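Local coordinates for CMP/dCMP-type deaminase domain-containing protein (Aspergillus oryzae RIB40, PDB 7DRY) that probably deaminates a pyrimidine intermediate of riboflavin biosynthesis, using a zinc ion held in a cytidine-deaminase fold, at residues 3-8 with 94-99; 54-59 with 63-68; 100-105 with 110-115; 138-143 with 173-178; 148-151 with 156-159. All blocks are in the same frame, centred on the assembly; numbering follows the deposited sequence. Where two conformers were deposited one is given.

Interaction 3 (100-105 with 110-115) is the heart of the set: its two cysteines, Cys102 and Cys112, with His61, hold the zinc ion. Interaction 2 (54-59 with 63-68) lies about 13 Å from it, centre to centre, and the two are joined where Arg105 NH1 meets Asn59 O at 2.8 Å; both also touch one sulfate ion. Interaction 4 (138-143 with 173-178) borders interaction 3 through Thr139, while the side chain of Phe140 stays about 12 Å from the zinc ion. Interaction 5 (148-151 with 156-159) packs Met149 and Leu150 against Val113. Interaction 1 (3-8 with 94-99), its centre about 18 Å from that of interaction 3, reaches the same central sheet as interaction 5.

Interaction 1. Residues 3-8 with 94-99; sequences SPHAKY and VMYVTM
Stacking carries most of this contact. The ring of Tyr8, on the first turn of helix 5-16, lies against Tyr96 of the central strand 91-97 as an offset stack, with centroids 4.5 Å apart and planes 18° from parallel. The overlap is shifted toward the root of Tyr8: its CD2 meets Tyr96 CZ at 3.5 Å, and a CH-pi contact places Tyr8 CB almost squarely over the Tyr96 ring, 3.5 Å from the centroid. In Tyr8, chi1 of -84° sets CG beside the backbone N and lays the ring, offset, alongside that of Tyr96.

The polar part is a single hydrogen bond at the ring edges. His5 ND1 and Tyr96 OH are 2.6 Å apart, each lying near the plane of the other's ring, and either could be the donor. The two rings meet rim to rim, neither over the other's face. Tyr131 stacks on both His5 and Tyr96, completing an aromatic cluster.

Farther out, Tyr8 OH bonds to Asp45 and Tyr96 OH also to Arg35. The buried phenol of Tyr96 thus has two polar partners; the nearby arginine would tend to stabilise negative charge on its oxygen, and the short bond to His5 restricts rotation of the imidazole.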
# COMPACT_ATOMS: atom_id res chain seq x y z
N SER A 3 -1.08 11.58 14.06
CA SER A 3 0.03 11.33 14.97
C SER A 3 0.62 9.91 14.97
O SER A 3 1.83 9.77 15.14
CB SER A 3 -0.28 11.80 16.41
OG SER A 3 -0.71 10.74 17.24
N PRO A 4 -0.18 8.86 14.77
CA PRO A 4 0.40 7.51 14.66
C PRO A 4 0.92 7.17 13.28
O PRO A 4 1.44 6.06 13.09
CB PRO A 4 -0.79 6.61 15.01
CG PRO A 4 -1.94 7.34 14.42
CD PRO A 4 -1.66 8.79 14.75
N HIS A 5 0.77 8.08 12.31
CA HIS A 5 1.00 7.71 10.92
C HIS A 5 2.46 7.41 10.66
O HIS A 5 2.78 6.46 9.93
CB HIS A 5 0.50 8.81 9.99
CG HIS A 5 -0.91 9.22 10.27
ND1 HIS A 5 -1.91 8.30 10.47
CD2 HIS A 5 -1.47 10.44 10.41
CE1 HIS A 5 -3.04 8.94 10.72
NE2 HIS A 5 -2.81 10.24 10.68
N ALA A 6 3.37 8.20 11.24
CA ALA A 6 4.79 7.95 11.05
C ALA A 6 5.18 6.58 11.60
O ALA A 6 5.96 5.86 10.97
CB ALA A 6 5.61 9.05 11.73
N LYS A 7 4.63 6.20 12.75
CA LYS A 7 4.97 4.89 13.31
C LYS A 7 4.47 3.76 12.43
O LYS A 7 5.19 2.79 12.19
CB LYS A 7 4.42 4.75 14.74
CG LYS A 7 4.86 3.45 15.42
CD LYS A 7 4.13 3.21 16.73
CE LYS A 7 4.63 1.94 17.41
NZ LYS A 7 5.57 1.16 16.55
N TYR A 8 3.24 3.87 11.92
CA TYR A 8 2.75 2.86 10.99
C TYR A 8 3.64 2.77 9.75
O TYR A 8 3.92 1.67 9.26
CB TYR A 8 1.31 3.17 10.57
CG TYR A 8 0.27 2.65 11.53
CD1 TYR A 8 0.09 1.28 11.74
CD2 TYR A 8 -0.53 3.53 12.26
CE1 TYR A 8 -0.85 0.80 12.61
CE2 TYR A 8 -1.48 3.05 13.15
CZ TYR A 8 -1.64 1.69 13.32
OH TYR A 8 -2.59 1.20 14.20
N VAL A 94 -8.23 1.60 6.66
CA VAL A 94 -7.19 2.50 6.20
C VAL A 94 -5.98 1.65 5.87
O VAL A 94 -5.63 0.75 6.64
CB VAL A 94 -6.84 3.51 7.31
CG1 VAL A 94 -5.62 4.31 6.95
CG2 VAL A 94 -8.04 4.41 7.61
N MET A 95 -5.35 1.91 4.73
CA MET A 95 -4.12 1.21 4.37
C MET A 95 -2.94 2.17 4.41
O MET A 95 -2.97 3.25 3.81
CB MET A 95 -4.23 0.56 2.99
CG MET A 95 -3.00 -0.29 2.67
SD MET A 95 -3.03 -1.06 1.04
CE MET A 95 -4.08 -2.48 1.38
N TYR A 96 -1.91 1.77 5.16
CA TYR A 96 -0.61 2.43 5.12
C TYR A 96 0.29 1.67 4.16
O TYR A 96 0.27 0.43 4.11
CB TYR A 96 0.03 2.41 6.51
CG TYR A 96 -0.67 3.30 7.51
CD1 TYR A 96 -1.73 2.81 8.29
CD2 TYR A 96 -0.26 4.62 7.70
CE1 TYR A 96 -2.37 3.64 9.21
CE2 TYR A 96 -0.90 5.44 8.61
CZ TYR A 96 -1.95 4.95 9.37
OH TYR A 96 -2.57 5.76 10.28
N VAL A 97 1.07 2.40 3.37
CA VAL A 97 1.98 1.77 2.42
C VAL A 97 3.13 2.73 2.20
O VAL A 97 2.93 3.95 2.21
CB VAL A 97 1.22 1.41 1.12
CG1 VAL A 97 0.54 2.62 0.52
CG2 VAL A 97 2.12 0.75 0.11
N THR A 98 4.36 2.21 2.08
CA THR A 98 5.49 3.13 2.06
C THR A 98 5.45 4.04 0.83
O THR A 98 5.74 5.23 0.94
CB THR A 98 6.84 2.42 2.19
OG1 THR A 98 7.01 1.48 1.12
CG2 THR A 98 6.97 1.72 3.54
N MET A 99 5.08 3.50 -0.33
CA MET A 99 5.04 4.28 -1.56
C MET A 99 3.61 4.39 -2.08
O MET A 99 2.74 3.57 -1.75
CB MET A 99 5.93 3.63 -2.63
CG MET A 99 7.40 3.50 -2.21
SD MET A 99 8.48 2.95 -3.52
CE MET A 99 8.59 4.43 -4.55

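Interaction 2. Residues 54-59 with 63-68; sequences MELAGN and EQCCLS. With SO4 (sulfate ion), chain C.
Cys65 and Leu56 meet at the centre of this contact, the thiol reaching from helix 62-73 toward the loop that leads into it. Cys65 SG lies beside its own backbone N (chi1 -75°), which turns the sulfur to the loop, where it accepts a fairly straight hydrogen bond from Leu56 N, 3.6 Å away. That bond carries the contact. Leu56 was modelled in two conformers; in the one given, its CG also touches the sulfur and its CD1 branch meets Ser68 CB at 3.5 Å, one turn beyond Cys65.

Glu55 approaches from the preceding residue with its chain fully extended, CG anti to the backbone N (chi1 -179°). This carries OE1 past the thiol to Cys65 CB, a van der Waals contact, while the carboxylate takes hydrogen bonds from Asn69 and from the backbone N of Tyr52.

At the other end Gln64 is also stretched out: a water accepts from Gln64 NE2 and donates to Asn59 O, 2.8 Å from the latter. Gln64 OE1 accepts from His61 N and from Arg105. The side-chain amide of Asn59 turns to the sulfate ion, ND2 donating to O2 at 3.1 Å.

Cys65 therefore works here as a hydrogen-bond acceptor and an apolar surface at once, while the amide of Gln64, on the helix, ties the loop through a water and lies next to the metal ligand His61.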
# COMPACT_ATOMS: atom_id res chain seq x y z
N MET A 54 6.57 -9.10 -3.16
CA MET A 54 7.11 -10.42 -3.46
C MET A 54 7.04 -11.37 -2.28
O MET A 54 7.73 -12.40 -2.26
CB MET A 54 8.50 -10.37 -4.10
CG MET A 54 8.42 -9.85 -5.54
SD MET A 54 10.03 -9.59 -6.29
CE MET A 54 9.55 -9.18 -7.97
N GLU A 55 6.21 -11.05 -1.29
CA GLU A 55 5.89 -12.02 -0.25
C GLU A 55 5.25 -13.25 -0.86
O GLU A 55 5.58 -14.38 -0.50
CB GLU A 55 4.94 -11.35 0.74
CG GLU A 55 4.52 -12.21 1.94
CD GLU A 55 3.56 -11.46 2.85
OE1 GLU A 55 3.00 -10.44 2.40
OE2 GLU A 55 3.38 -11.90 4.00
N LEU A 56 4.33 -13.05 -1.78
CA LEU A 56 3.71 -14.14 -2.50
C LEU A 56 4.42 -14.35 -3.83
O LEU A 56 4.93 -13.40 -4.43
CB LEU A 56 2.22 -13.84 -2.73
CG LEU A 56 1.54 -13.50 -1.40
CD1 LEU A 56 0.08 -13.15 -1.59
CD2 LEU A 56 1.70 -14.64 -0.38
N ALA A 57 4.46 -15.61 -4.28
CA ALA A 57 5.20 -15.99 -5.48
C ALA A 57 4.87 -15.10 -6.66
O ALA A 57 3.74 -14.65 -6.83
CB ALA A 57 4.87 -17.44 -5.84
N GLY A 58 5.88 -14.83 -7.48
CA GLY A 58 5.70 -14.03 -8.67
C GLY A 58 5.86 -12.54 -8.40
O GLY A 58 6.32 -12.11 -7.34
N ASN A 59 5.46 -11.75 -9.39
CA ASN A 59 5.70 -10.30 -9.38
C ASN A 59 4.53 -9.64 -8.66
O ASN A 59 3.59 -9.12 -9.27
CB ASN A 59 5.85 -9.79 -10.81
CG ASN A 59 6.19 -8.31 -10.88
OD1 ASN A 59 6.44 -7.66 -9.87
ND2 ASN A 59 6.22 -7.79 -12.10
N GLU A 63 0.60 -4.01 -1.58
CA GLU A 63 -0.83 -3.90 -1.33
C GLU A 63 -1.55 -5.13 -1.85
O GLU A 63 -2.52 -5.60 -1.24
CB GLU A 63 -1.38 -2.64 -2.03
CG GLU A 63 -0.64 -1.34 -1.69
CD GLU A 63 0.47 -1.00 -2.68
OE1 GLU A 63 1.47 -1.74 -2.78
OE2 GLU A 63 0.36 0.02 -3.37
N GLN A 64 -1.09 -5.64 -3.00
CA GLN A 64 -1.59 -6.89 -3.55
C GLN A 64 -1.43 -8.03 -2.55
O GLN A 64 -2.38 -8.76 -2.27
CB GLN A 64 -0.82 -7.18 -4.84
CG GLN A 64 -1.15 -8.48 -5.55
CD GLN A 64 -0.34 -8.63 -6.83
OE1 GLN A 64 0.61 -7.88 -7.08
NE2 GLN A 64 -0.73 -9.59 -7.66
N CYS A 65 -0.23 -8.18 -2.00
CA CYS A 65 0.01 -9.26 -1.04
C CYS A 65 -0.80 -9.06 0.23
O CYS A 65 -1.30 -10.02 0.81
CB CYS A 65 1.50 -9.30 -0.71
SG CYS A 65 2.44 -10.04 -2.09
N CYS A 66 -0.93 -7.81 0.69
CA CYS A 66 -1.72 -7.54 1.88
C CYS A 66 -3.16 -8.03 1.71
O CYS A 66 -3.72 -8.70 2.59
CB CYS A 66 -1.68 -6.03 2.14
SG CYS A 66 -2.57 -5.47 3.61
N LEU A 67 -3.76 -7.71 0.57
CA LEU A 67 -5.14 -8.13 0.31
C LEU A 67 -5.22 -9.63 0.05
O LEU A 67 -6.16 -10.29 0.51
CB LEU A 67 -5.69 -7.36 -0.89
CG LEU A 67 -5.91 -5.86 -0.63
CD1 LEU A 67 -6.21 -5.11 -1.92
CD2 LEU A 67 -7.01 -5.63 0.38
N SER A 68 -4.24 -10.18 -0.67
CA SER A 68 -4.28 -11.60 -0.98
C SER A 68 -4.07 -12.45 0.26
O SER A 68 -4.64 -13.54 0.37
CB SER A 68 -3.21 -11.91 -2.02
OG SER A 68 -3.58 -11.39 -3.28
S SO4 C . 5.65 -4.06 -12.48
O1 SO4 C . 5.68 -3.97 -11.01
O2 SO4 C . 6.80 -4.84 -12.91
O3 SO4 C . 4.43 -4.74 -12.90
O4 SO4 C . 5.69 -2.69 -12.96
O HOH W 1 1.06 -10.17 -9.87

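Interaction 3. Residues 100-105 with 110-115; sequences EPCGKR and LPCVQR. With ZN (zinc ion), chain B; SO4 (sulfate ion), chain C.
The loop 100-105 runs past the start of helix 112-117 with its backbone close by, the CA atoms of Gly103 and Pro111 being 5.2 Å apart, and Cys102 O accepts a nearly straight hydrogen bond from Val113 N at 2.9 Å. This is the Pro-Cys...Cys zinc motif of the cytidine deaminase fold, in which the second cysteine opens a helix; Pro111 occupies the N-cap position.

Both thiolates bind the zinc ion, Cys102 SG at 2.2 Å and Cys112 SG at 2.3 Å, and His61 and a water complete the set of ligands. Cys102 SG sits between its backbone N and carbonyl carbon (chi1 63°), where it also accepts a hydrogen bond from Cys112 N at 3.3 Å. That bond from the first turn of the helix would probably temper the charge on the sulfur.

Apolar contacts join the loop to the helix beside the metal site. Val113 CG2 presses on Pro101 CB, while the ring of Pro111 lies against the Gly103 backbone. Gln114 bends back at chi2 and donates weakly from NE2 to Gly103 O.

Arg105 takes a different course, its alkyl part passing Pro111 and its chain bending at chi3 so that NE bonds sulfate O3 at 2.9 Å, in the guanidinium plane. NH1 and NH2 are held by Asn59 O and Gln64 OE1. Beyond the Arg105 guanidinium, away from the sulfate, water 2 accepts from Arg105 NH2 and from Arg115 NE, and donates to Leu110 O at 2.6 Å.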
# COMPACT_ATOMS: atom_id res chain seq x y z
N GLU A 100 3.36 5.43 -2.87
CA GLU A 100 2.06 5.67 -3.47
C GLU A 100 1.58 4.42 -4.21
O GLU A 100 2.36 3.83 -4.97
CB GLU A 100 2.18 6.82 -4.48
CG GLU A 100 0.93 7.10 -5.28
CD GLU A 100 1.19 8.07 -6.42
OE1 GLU A 100 2.35 8.50 -6.58
OE2 GLU A 100 0.24 8.38 -7.17
N PRO A 101 0.34 3.98 -4.02
CA PRO A 101 -0.16 2.82 -4.78
C PRO A 101 -0.14 3.08 -6.28
O PRO A 101 -0.52 4.15 -6.75
CB PRO A 101 -1.59 2.63 -4.26
CG PRO A 101 -1.92 3.88 -3.51
CD PRO A 101 -0.63 4.45 -3.01
N CYS A 102 0.28 2.07 -7.03
CA CYS A 102 0.44 2.24 -8.46
C CYS A 102 -0.91 2.25 -9.18
O CYS A 102 -1.87 1.58 -8.78
CB CYS A 102 1.34 1.16 -9.06
SG CYS A 102 0.74 -0.58 -8.94
N GLY A 103 -0.96 3.03 -10.25
CA GLY A 103 -2.14 3.07 -11.10
C GLY A 103 -1.88 2.48 -12.47
O GLY A 103 -2.79 2.36 -13.29
N LYS A 104 -0.62 2.11 -12.71
CA LYS A 104 -0.17 1.50 -13.96
C LYS A 104 1.00 0.60 -13.60
O LYS A 104 1.78 0.92 -12.71
CB LYS A 104 0.28 2.58 -14.95
CG LYS A 104 0.66 2.05 -16.32
CD LYS A 104 0.42 3.08 -17.41
CE LYS A 104 1.21 2.76 -18.66
NZ LYS A 104 2.48 3.52 -18.73
N ARG A 105 1.10 -0.54 -14.28
CA ARG A 105 2.19 -1.47 -14.06
C ARG A 105 2.83 -1.85 -15.39
O ARG A 105 2.16 -1.85 -16.43
CB ARG A 105 1.73 -2.73 -13.32
CG ARG A 105 1.39 -2.47 -11.86
CD ARG A 105 1.03 -3.74 -11.10
NE ARG A 105 2.13 -4.70 -11.10
CZ ARG A 105 2.17 -5.79 -10.35
NH1 ARG A 105 3.22 -6.61 -10.43
NH2 ARG A 105 1.17 -6.08 -9.52
N LEU A 110 -2.97 -6.29 -12.68
CA LEU A 110 -3.85 -5.19 -12.30
C LEU A 110 -3.12 -4.28 -11.32
O LEU A 110 -2.52 -4.78 -10.35
CB LEU A 110 -5.10 -5.75 -11.62
CG LEU A 110 -6.19 -4.71 -11.34
CD1 LEU A 110 -6.76 -4.16 -12.64
CD2 LEU A 110 -7.29 -5.30 -10.47
N PRO A 111 -3.12 -2.97 -11.53
CA PRO A 111 -2.42 -2.09 -10.60
C PRO A 111 -3.09 -2.05 -9.23
O PRO A 111 -4.23 -2.48 -9.03
CB PRO A 111 -2.43 -0.72 -11.29
CG PRO A 111 -2.64 -1.05 -12.74
CD PRO A 111 -3.55 -2.25 -12.74
N CYS A 112 -2.36 -1.49 -8.27
CA CYS A 112 -2.77 -1.61 -6.87
C CYS A 112 -3.96 -0.71 -6.57
O CYS A 112 -4.83 -1.08 -5.78
CB CYS A 112 -1.58 -1.22 -6.00
SG CYS A 112 -0.37 -2.55 -5.86
N VAL A 113 -4.03 0.46 -7.21
CA VAL A 113 -5.17 1.35 -6.97
C VAL A 113 -6.47 0.67 -7.38
O VAL A 113 -7.50 0.79 -6.69
CB VAL A 113 -4.97 2.70 -7.67
CG1 VAL A 113 -6.27 3.49 -7.71
CG2 VAL A 113 -3.90 3.50 -6.96
N GLN A 114 -6.45 -0.09 -8.48
CA GLN A 114 -7.64 -0.80 -8.91
C GLN A 114 -8.01 -1.91 -7.94
O GLN A 114 -9.20 -2.14 -7.68
CB GLN A 114 -7.44 -1.33 -10.33
CG GLN A 114 -7.45 -0.24 -11.43
CD GLN A 114 -6.09 0.40 -11.68
OE1 GLN A 114 -5.26 0.50 -10.78
NE2 GLN A 114 -5.86 0.84 -12.91
N ARG A 115 -7.01 -2.61 -7.38
CA ARG A 115 -7.28 -3.59 -6.33
C ARG A 115 -7.91 -2.93 -5.11
O ARG A 115 -8.79 -3.51 -4.47
CB ARG A 115 -5.99 -4.31 -5.91
CG ARG A 115 -5.34 -5.13 -6.99
CD ARG A 115 -4.08 -5.83 -6.44
NE ARG A 115 -3.26 -6.25 -7.56
CZ ARG A 115 -3.44 -7.38 -8.24
NH1 ARG A 115 -2.67 -7.65 -9.28
NH2 ARG A 115 -4.36 -8.25 -7.86
ZN ZN B . 1.35 -1.53 -7.03
S SO4 C . 5.65 -4.06 -12.48
O1 SO4 C . 5.68 -3.97 -11.01
O2 SO4 C . 6.80 -4.84 -12.91
O3 SO4 C . 4.43 -4.74 -12.90
O4 SO4 C . 5.69 -2.69 -12.96
O HOH W 2 -0.98 -4.68 -8.20
O HOH W 3 2.93 0.12 -5.94

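Interaction 4. Residues 138-143 with 173-178; sequences GTFVGG and AGHENR
Phe140 and His175 reach toward each other from opposite directions, and their rings make the whole contact. The far end of the phenyl, CZ and CE1, does the touching: Phe140 CZ is 3.5 Å from His175 CE1, and CE1 of Phe140 lies at 3.6 Å from the same imidazole carbon. The planes are inclined at 33° with centroids 5.2 Å apart, an oblique arrangement. The backbones stay well separated, since the CA atoms are 11.2 Å apart.

Next come the groups that set the rings. Both nitrogens of His175 are engaged, NE2 with the carbonyl of Asn25 and ND1 with Glu181, which fixes the rotation of the imidazole; a carboxylate at ND1 would probably raise its basicity. Phe26 meets both rings edge-to-face.

The two loops are shaped by bonds of their own. On one side Thr139 OG1 accepts from Val141 N at 3.2 Å, an ST turn around Phe140. On the other, Arg178 NH1 donates to Ala173 O at 2.7 Å, in the carbonyl plane, tying the start of helix 178-187 to the beginning of the loop that precedes it. With Phe26 the pair forms a three-ring aromatic cluster, joining the C-terminal part of the chain to a loop beside the zinc site of the cytidine deaminase fold.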
# COMPACT_ATOMS: atom_id res chain seq x y z
N GLY A 138 5.56 2.36 -6.56
CA GLY A 138 6.54 1.30 -6.53
C GLY A 138 6.69 0.63 -7.88
O GLY A 138 6.55 -0.59 -8.00
N THR A 139 6.96 1.44 -8.90
CA THR A 139 7.15 0.98 -10.27
C THR A 139 8.10 1.95 -10.94
O THR A 139 8.34 3.06 -10.45
CB THR A 139 5.85 1.06 -11.09
OG1 THR A 139 5.45 2.43 -11.21
CG2 THR A 139 4.74 0.23 -10.49
N PHE A 140 8.64 1.53 -12.09
CA PHE A 140 9.47 2.44 -12.86
C PHE A 140 8.65 3.50 -13.59
O PHE A 140 9.23 4.47 -14.08
CB PHE A 140 10.31 1.67 -13.88
CG PHE A 140 11.43 0.87 -13.27
CD1 PHE A 140 12.51 1.51 -12.67
CD2 PHE A 140 11.42 -0.51 -13.31
CE1 PHE A 140 13.56 0.78 -12.13
CE2 PHE A 140 12.46 -1.25 -12.76
CZ PHE A 140 13.53 -0.61 -12.17
N VAL A 141 7.32 3.36 -13.67
CA VAL A 141 6.55 4.30 -14.47
C VAL A 141 6.54 5.68 -13.81
O VAL A 141 6.54 6.71 -14.50
CB VAL A 141 5.13 3.76 -14.78
CG1 VAL A 141 5.21 2.36 -15.39
CG2 VAL A 141 4.20 3.83 -13.58
N GLY A 142 6.55 5.73 -12.48
CA GLY A 142 6.53 7.00 -11.78
C GLY A 142 5.20 7.72 -11.96
O GLY A 142 4.26 7.23 -12.57
N GLY A 143 5.14 8.92 -11.39
CA GLY A 143 4.00 9.79 -11.58
C GLY A 143 2.99 9.75 -10.45
O GLY A 143 3.25 9.27 -9.34
N ALA A 173 16.74 -1.07 -3.24
CA ALA A 173 17.98 -1.69 -2.76
C ALA A 173 18.60 -2.64 -3.77
O ALA A 173 19.83 -2.78 -3.81
CB ALA A 173 17.68 -2.47 -1.48
N GLY A 174 17.78 -3.31 -4.58
CA GLY A 174 18.32 -4.26 -5.53
C GLY A 174 18.74 -3.68 -6.86
O GLY A 174 19.23 -4.42 -7.72
N HIS A 175 18.58 -2.37 -7.06
CA HIS A 175 18.83 -1.75 -8.35
C HIS A 175 20.30 -1.41 -8.54
O HIS A 175 21.02 -1.10 -7.58
CB HIS A 175 18.02 -0.47 -8.50
CG HIS A 175 16.55 -0.69 -8.49
ND1 HIS A 175 15.65 0.29 -8.89
CD2 HIS A 175 15.80 -1.76 -8.14
CE1 HIS A 175 14.42 -0.18 -8.77
NE2 HIS A 175 14.49 -1.42 -8.31
N GLU A 176 20.73 -1.43 -9.80
CA GLU A 176 22.12 -1.17 -10.16
C GLU A 176 22.59 0.19 -9.65
O GLU A 176 23.64 0.29 -9.00
CB GLU A 176 22.28 -1.26 -11.67
CG GLU A 176 22.11 -2.66 -12.22
CD GLU A 176 23.43 -3.39 -12.35
OE1 GLU A 176 23.42 -4.56 -12.79
OE2 GLU A 176 24.47 -2.79 -12.01
N ASN A 177 21.86 1.25 -9.97
CA ASN A 177 22.33 2.57 -9.57
C ASN A 177 21.37 3.19 -8.57
O ASN A 177 20.80 4.26 -8.79
CB ASN A 177 22.57 3.47 -10.79
CG ASN A 177 23.41 2.77 -11.84
OD1 ASN A 177 24.60 2.53 -11.64
ND2 ASN A 177 22.79 2.45 -12.97
N ARG A 178 21.23 2.50 -7.44
CA ARG A 178 20.20 2.84 -6.47
C ARG A 178 20.39 4.24 -5.91
O ARG A 178 19.43 4.99 -5.77
CB ARG A 178 20.18 1.79 -5.36
CG ARG A 178 21.55 1.46 -4.83
CD ARG A 178 21.53 0.19 -3.99
NE ARG A 178 22.88 -0.14 -3.54
CZ ARG A 178 23.24 -1.32 -3.05
NH1 ARG A 178 22.36 -2.30 -2.97
NH2 ARG A 178 24.49 -1.52 -2.66

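Interaction 5. Residues 148-151 with 156-159; sequences QMLT and DWQV
The indole of Trp157 is met at its edge by Thr151 and more obliquely by Leu150, both on helix 145-152. Close to the ring plane, 15° out of it, Thr151 OG1 stands before the indole nitrogen and accepts a hydrogen bond from its N-H: Trp157 NE1 to Thr151 OG1 is 2.9 Å, with an angle of 156° at the hydrogen. Leu150 comes in toward the five-membered ring, neither squarely over a face nor at the rim, its CB 3.8 Å from Trp157 CD1. The pyrrole side of the indole thus faces the helix, and the benzene side points away from it.

Two torsions make this possible. Trp157 CG lies between its own backbone N and carbonyl carbon (chi1 54°), which swings the indole off the strand and over to the helix. Thr151 OG1, anti to its carbonyl carbon, remains near the helix backbone and also bonds to the carbonyl of Cys147, one turn earlier. The hydroxyl is therefore held by two hydrogen bonds, donating to the Cys147 carbonyl and accepting from the indole N-H.

Beyond the indole, Leu150 continues into the interior, where its side chain packs on Ile130 of the neighbouring strand, on Val113 and on Pro101. Lys135 touches Trp157 from a loop. Strand 156-159 itself is bonded through its backbone to strand 127-132 and forms one outer edge of the sheet.

Helix 145-152 and strand 156-159 are the last two elements of the beta-alpha-beta unit that begins with strand 127-132, a crossover belonging to the cytidine deaminase fold.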
# COMPACT_ATOMS: atom_id res chain seq x y z
N GLN A 148 -4.67 10.22 -8.59
CA GLN A 148 -5.80 10.72 -9.36
C GLN A 148 -6.95 9.72 -9.38
O GLN A 148 -8.12 10.11 -9.22
CB GLN A 148 -5.34 11.05 -10.78
CG GLN A 148 -4.18 12.03 -10.83
CD GLN A 148 -3.63 12.20 -12.23
OE1 GLN A 148 -4.16 11.65 -13.20
NE2 GLN A 148 -2.54 12.95 -12.35
N MET A 149 -6.65 8.44 -9.56
CA MET A 149 -7.71 7.43 -9.60
C MET A 149 -8.37 7.25 -8.23
O MET A 149 -9.58 7.04 -8.16
CB MET A 149 -7.15 6.10 -10.09
CG MET A 149 -7.22 5.93 -11.59
SD MET A 149 -6.41 4.41 -12.08
CE MET A 149 -4.73 4.94 -11.99
N LEU A 150 -7.59 7.31 -7.15
CA LEU A 150 -8.18 7.23 -5.82
C LEU A 150 -9.16 8.36 -5.60
O LEU A 150 -10.31 8.14 -5.17
CB LEU A 150 -7.08 7.26 -4.75
CG LEU A 150 -6.18 6.03 -4.69
CD1 LEU A 150 -5.01 6.29 -3.75
CD2 LEU A 150 -6.96 4.79 -4.24
N THR A 151 -8.74 9.59 -5.91
CA THR A 151 -9.63 10.74 -5.76
C THR A 151 -10.90 10.56 -6.58
O THR A 151 -12.01 10.78 -6.09
CB THR A 151 -8.89 12.01 -6.18
OG1 THR A 151 -7.75 12.20 -5.33
CG2 THR A 151 -9.81 13.23 -6.07
N ASP A 156 -9.92 8.61 0.06
CA ASP A 156 -9.02 9.64 0.55
C ASP A 156 -7.58 9.15 0.51
O ASP A 156 -7.31 7.95 0.59
CB ASP A 156 -9.35 9.99 2.00
CG ASP A 156 -10.68 10.71 2.16
OD1 ASP A 156 -11.26 11.15 1.15
OD2 ASP A 156 -11.13 10.83 3.31
N TRP A 157 -6.65 10.09 0.40
CA TRP A 157 -5.24 9.74 0.56
C TRP A 157 -4.50 10.91 1.19
O TRP A 157 -4.93 12.06 1.11
CB TRP A 157 -4.59 9.28 -0.75
CG TRP A 157 -4.74 10.26 -1.86
CD1 TRP A 157 -5.73 10.28 -2.80
CD2 TRP A 157 -3.88 11.36 -2.16
NE1 TRP A 157 -5.54 11.33 -3.67
CE2 TRP A 157 -4.40 12.01 -3.30
CE3 TRP A 157 -2.70 11.85 -1.59
CZ2 TRP A 157 -3.80 13.13 -3.87
CZ3 TRP A 157 -2.10 12.97 -2.15
CH2 TRP A 157 -2.66 13.60 -3.28
N GLN A 158 -3.36 10.59 1.80
CA GLN A 158 -2.58 11.58 2.53
C GLN A 158 -1.11 11.17 2.49
O GLN A 158 -0.78 10.02 2.78
CB GLN A 158 -3.04 11.65 3.98
CG GLN A 158 -2.34 12.68 4.82
CD GLN A 158 -3.09 12.97 6.10
OE1 GLN A 158 -4.32 13.01 6.12
NE2 GLN A 158 -2.35 13.15 7.19
N VAL A 159 -0.25 12.11 2.12
CA VAL A 159 1.19 11.89 2.20
C VAL A 159 1.65 12.23 3.61
O VAL A 159 1.29 13.27 4.16
CB VAL A 159 1.93 12.75 1.16
CG1 VAL A 159 3.40 12.38 1.14
CG2 VAL A 159 1.32 12.55 -0.22